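Side-chain contacts in acyl-CoA dehydrogenase (Bacillus anthracis, PDB 3OWA), which probably oxidises acyl-CoA thioesters to 2,3-enoyl-CoA products, passing the electrons to a bound FAD cofactor: residues S97-A102 with S324-V329; I264-R269 with E356-C361. One frame throughout, in Å; residues are numbered along the deposited sequence.

Interaction 1: residues S97-A102 with S324-V329; sequences SSALIA and SVYRTV
Helices 97-102 and 324-329 face each other at Ala99 and Val329, whose CA atoms lie 7.5 Å apart, while the segment axes come no closer than 11.0 Å and run roughly antiparallel at 147°. Separation of that size has to be bridged by side chains, and Tyr326 supplies the reach. With its CG anti to the carbonyl carbon (chi1 -81°), the phenol extends from the second helix to the first. There its CE2 rests against Ala99 CB at 3.9 Å, an approach oblique to the ring. Beyond the ring, the hydroxyl end meets Leu100: OH lies 3.4 Å from CD2, and the two side chains cross at about a right angle. A methyl at position 99 suits the place because the same CB also meets the fork of Val329; CG1 and CG2 each stand 4.1 Å from Ala99 CB, so one methyl touches both branches. Val274 of helix 257-293 packs on Ala99 as well, and Tyr270 on Val329, which sets a third helix beside the pair. Helix 95-105, of the N-terminal domain of the acyl-CoA dehydrogenase fold, thus packs here on two helices of the C-terminal domain. Tyr326 is further held by Phe33, whose ring meets it edge-to-face. The buried phenol needs a polar partner, and Glu103, nearly one turn beyond Leu100, hydrogen-bonds to its OH. The two segments touch through methyl and ring carbons, with Tyr326 OH packed on Leu100 and tied to a carboxylate on the helix it reaches, so the tyrosine serves both apolar packing and polar anchoring.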
# COMPACT_ATOMS: atom_id res chain seq x y z
N SER A 97 14.56 -6.45 26.99
CA SER A 97 15.10 -7.69 26.48
C SER A 97 14.09 -8.47 25.63
O SER A 97 14.39 -8.90 24.53
CB SER A 97 15.60 -8.57 27.64
OG SER A 97 16.68 -7.94 28.31
N SER A 98 12.88 -8.66 26.13
CA SER A 98 11.90 -9.40 25.31
C SER A 98 11.37 -8.60 24.10
O SER A 98 10.92 -9.19 23.12
CB SER A 98 10.78 -9.99 26.18
OG SER A 98 10.03 -8.98 26.81
N ALA A 99 11.48 -7.27 24.13
CA ALA A 99 11.20 -6.45 22.94
C ALA A 99 12.29 -6.70 21.91
O ALA A 99 12.02 -6.87 20.74
CB ALA A 99 11.08 -4.96 23.28
N LEU A 100 13.54 -6.71 22.35
CA LEU A 100 14.65 -6.93 21.45
C LEU A 100 14.58 -8.33 20.83
O LEU A 100 14.94 -8.50 19.66
CB LEU A 100 15.97 -6.73 22.18
CG LEU A 100 16.38 -5.26 22.23
CD1 LEU A 100 17.56 -5.00 23.21
CD2 LEU A 100 16.74 -4.77 20.82
N ILE A 101 14.12 -9.31 21.61
CA ILE A 101 13.96 -10.64 21.06
C ILE A 101 12.91 -10.63 19.91
O ILE A 101 13.16 -11.17 18.81
CB ILE A 101 13.59 -11.69 22.14
CG1 ILE A 101 14.80 -11.97 23.06
CG2 ILE A 101 13.12 -13.01 21.47
CD1 ILE A 101 14.39 -12.59 24.44
N ALA A 102 11.79 -9.95 20.12
CA ALA A 102 10.77 -9.84 19.05
C ALA A 102 11.27 -9.07 17.83
O ALA A 102 11.00 -9.45 16.68
CB ALA A 102 9.47 -9.21 19.58
N SER A 324 9.43 5.79 18.93
CA SER A 324 8.20 5.80 19.69
C SER A 324 7.84 4.43 20.32
O SER A 324 7.24 4.36 21.40
CB SER A 324 7.03 6.38 18.85
OG SER A 324 6.79 5.59 17.71
N VAL A 325 8.24 3.33 19.66
CA VAL A 325 7.98 1.99 20.21
C VAL A 325 8.82 1.74 21.48
O VAL A 325 8.28 1.24 22.47
CB VAL A 325 8.18 0.85 19.16
CG1 VAL A 325 7.97 -0.49 19.77
CG2 VAL A 325 7.16 0.99 18.03
N TYR A 326 10.12 2.03 21.43
CA TYR A 326 10.97 1.78 22.60
C TYR A 326 10.70 2.75 23.75
O TYR A 326 10.93 2.41 24.89
CB TYR A 326 12.46 1.73 22.23
CG TYR A 326 12.82 0.38 21.67
CD1 TYR A 326 12.93 0.17 20.29
CD2 TYR A 326 12.98 -0.71 22.53
CE1 TYR A 326 13.23 -1.12 19.78
CE2 TYR A 326 13.28 -1.98 22.05
CZ TYR A 326 13.39 -2.17 20.67
OH TYR A 326 13.68 -3.43 20.22
N ARG A 327 10.18 3.92 23.41
CA ARG A 327 9.65 4.84 24.40
C ARG A 327 8.56 4.13 25.18
O ARG A 327 8.56 4.16 26.40
CB ARG A 327 9.09 6.09 23.73
CG ARG A 327 8.39 7.05 24.69
CD ARG A 327 8.05 8.36 24.02
NE ARG A 327 7.44 9.33 24.91
CZ ARG A 327 6.99 10.53 24.53
NH1 ARG A 327 7.07 10.92 23.25
NH2 ARG A 327 6.44 11.33 25.43
N THR A 328 7.60 3.51 24.49
CA THR A 328 6.53 2.81 25.16
C THR A 328 7.05 1.64 26.02
O THR A 328 6.60 1.45 27.17
CB THR A 328 5.49 2.30 24.13
OG1 THR A 328 4.94 3.42 23.43
CG2 THR A 328 4.36 1.55 24.80
N VAL A 329 7.98 0.86 25.46
CA VAL A 329 8.59 -0.25 26.18
C VAL A 329 9.25 0.30 27.46
O VAL A 329 9.06 -0.25 28.55
CB VAL A 329 9.61 -1.03 25.31
CG1 VAL A 329 10.21 -2.18 26.10
CG2 VAL A 329 8.92 -1.60 24.01

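Interaction 2: residues I264-R269 with E356-C361; sequences ILNIGR and EYAIEC
The guanidinium of Arg269 has water 1 at its edge, in plane, and across that water stands Ala358, in the C-terminal helical domain of the acyl-CoA dehydrogenase fold, where helix 257-293 meets the start of helix 358-383. A second flat group, the ring of the N-cap residue Tyr357, leads away from 264-269 and is flanked by neighbours in its own segment: Glu356 CG lies over the centre of one face, 3.5 Å above the plane, and Glu360 OE2 sits at the edge in plane.

Between the backbones the fit is close, with the CA atoms of Arg269 and Cys361 only 5.6 Å apart. Small residues on 356-361, Ala358 and Cys361, suit so close an approach. Cys361 turns its SG beside its own backbone N (chi1 -69°) and brings it to 3.4 Å from Asn266 O, while its carbonyl O lies 3.6 Å from Arg269 CB. Ala358 offers a methyl to the amide of Asn266, its CB 3.5 Å from ND2.

Arginine suits its place by bending: turns at chi2 (106°) and chi3 (94°) fold the chain, bringing the guanidinium back to the water, and NH2 makes a weak hydrogen bond to Glu408 O. Asn414 and Ile417 of helix 411-427 pack against the same side chain.

Water 1 links the helices by accepting from Arg269 NH1 at 2.9 Å and donating to Ala358 O at 2.9 Å; Asn266 ND2 is also close to it, though too short a separation makes that bond doubtful.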
# COMPACT_ATOMS: atom_id res chain seq x y z
N ILE A 264 -4.31 -8.49 27.47
CA ILE A 264 -3.45 -9.20 26.53
C ILE A 264 -3.28 -8.40 25.20
O ILE A 264 -2.18 -8.34 24.61
CB ILE A 264 -4.02 -10.61 26.28
CG1 ILE A 264 -3.99 -11.44 27.59
CG2 ILE A 264 -3.28 -11.34 25.12
CD1 ILE A 264 -2.59 -11.51 28.32
N LEU A 265 -4.37 -7.78 24.77
CA LEU A 265 -4.40 -6.98 23.56
C LEU A 265 -3.36 -5.87 23.59
O LEU A 265 -2.67 -5.65 22.59
CB LEU A 265 -5.77 -6.35 23.45
CG LEU A 265 -6.51 -6.28 22.12
CD1 LEU A 265 -7.48 -5.09 22.22
CD2 LEU A 265 -5.59 -6.16 20.88
N ASN A 266 -3.22 -5.19 24.74
CA ASN A 266 -2.25 -4.10 24.87
C ASN A 266 -0.85 -4.58 24.62
O ASN A 266 -0.06 -3.89 24.00
CB ASN A 266 -2.25 -3.46 26.26
CG ASN A 266 -3.54 -2.79 26.61
OD1 ASN A 266 -4.01 -2.86 27.77
ND2 ASN A 266 -4.15 -2.14 25.64
N ILE A 267 -0.53 -5.76 25.14
CA ILE A 267 0.80 -6.32 25.02
C ILE A 267 1.03 -6.74 23.57
O ILE A 267 2.06 -6.42 22.99
CB ILE A 267 1.00 -7.51 26.00
CG1 ILE A 267 0.98 -7.00 27.46
CG2 ILE A 267 2.30 -8.25 25.66
CD1 ILE A 267 0.78 -8.07 28.52
N GLY A 268 0.03 -7.40 22.99
CA GLY A 268 0.06 -7.80 21.56
C GLY A 268 0.31 -6.63 20.60
O GLY A 268 1.11 -6.73 19.68
N ARG A 269 -0.34 -5.52 20.90
CA ARG A 269 -0.19 -4.28 20.20
C ARG A 269 1.21 -3.75 20.19
O ARG A 269 1.75 -3.45 19.12
CB ARG A 269 -1.13 -3.21 20.80
CG ARG A 269 -2.28 -2.89 19.89
CD ARG A 269 -3.61 -3.42 20.26
NE ARG A 269 -4.36 -2.42 21.02
CZ ARG A 269 -5.69 -2.28 21.04
NH1 ARG A 269 -6.24 -1.37 21.82
NH2 ARG A 269 -6.47 -3.01 20.28
N GLU A 356 -1.71 0.85 31.77
CA GLU A 356 -1.55 2.31 31.99
C GLU A 356 -1.25 3.00 30.66
O GLU A 356 -1.73 4.12 30.40
CB GLU A 356 -0.41 2.57 32.99
CG GLU A 356 0.04 4.01 33.11
CD GLU A 356 -1.03 4.90 33.74
OE1 GLU A 356 -1.91 4.38 34.46
OE2 GLU A 356 -1.00 6.13 33.53
N TYR A 357 -0.50 2.30 29.80
CA TYR A 357 -0.08 2.86 28.53
C TYR A 357 -0.83 2.29 27.33
O TYR A 357 -0.25 2.17 26.25
CB TYR A 357 1.42 2.72 28.39
CG TYR A 357 2.12 3.31 29.58
CD1 TYR A 357 2.74 2.50 30.51
CD2 TYR A 357 2.13 4.69 29.78
CE1 TYR A 357 3.36 3.04 31.63
CE2 TYR A 357 2.75 5.24 30.87
CZ TYR A 357 3.35 4.42 31.80
OH TYR A 357 3.97 4.97 32.89
N ALA A 358 -2.11 1.96 27.51
CA ALA A 358 -2.93 1.43 26.40
C ALA A 358 -2.93 2.36 25.20
O ALA A 358 -2.93 1.88 24.07
CB ALA A 358 -4.36 1.11 26.85
N ILE A 359 -2.93 3.68 25.43
CA ILE A 359 -2.92 4.63 24.32
C ILE A 359 -1.66 4.51 23.47
O ILE A 359 -1.74 4.33 22.26
CB ILE A 359 -3.13 6.09 24.76
CG1 ILE A 359 -4.57 6.28 25.26
CG2 ILE A 359 -2.84 7.03 23.60
CD1 ILE A 359 -4.79 7.60 26.05
N GLU A 360 -0.52 4.62 24.11
CA GLU A 360 0.77 4.45 23.47
C GLU A 360 0.88 3.10 22.73
O GLU A 360 1.43 3.03 21.64
CB GLU A 360 1.89 4.62 24.52
CG GLU A 360 1.97 6.06 25.10
CD GLU A 360 1.05 6.32 26.32
OE1 GLU A 360 1.30 7.33 27.01
OE2 GLU A 360 0.09 5.53 26.60
N CYS A 361 0.35 2.02 23.31
CA CYS A 361 0.38 0.68 22.66
C CYS A 361 -0.38 0.67 21.34
O CYS A 361 0.10 0.13 20.32
CB CYS A 361 -0.20 -0.41 23.58
SG CYS A 361 0.84 -0.77 25.04
O HOH W 1 -4.00 -0.72 23.56

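Overall arrangement
The two contacts have centres 12 Å apart, each 8 to 9 Å from the centre of the chain in space, and their segments alternate in sequence: 97-102, 264-269, 324-329, 356-361. Helix 257-293 connects them, carrying one side of interaction 2 and, farther along, touching both segments of interaction 1. Helices 305-336 and 358-383 also meet directly, where Thr328 packs on Glu360 and Cys361. Interaction 1 ties the N-terminal helical domain to the C-terminal one, whereas interaction 2 lies within the latter. Together they join four helices in one buried core, with the side chain of Arg269 about 9 Å from a bound FAD.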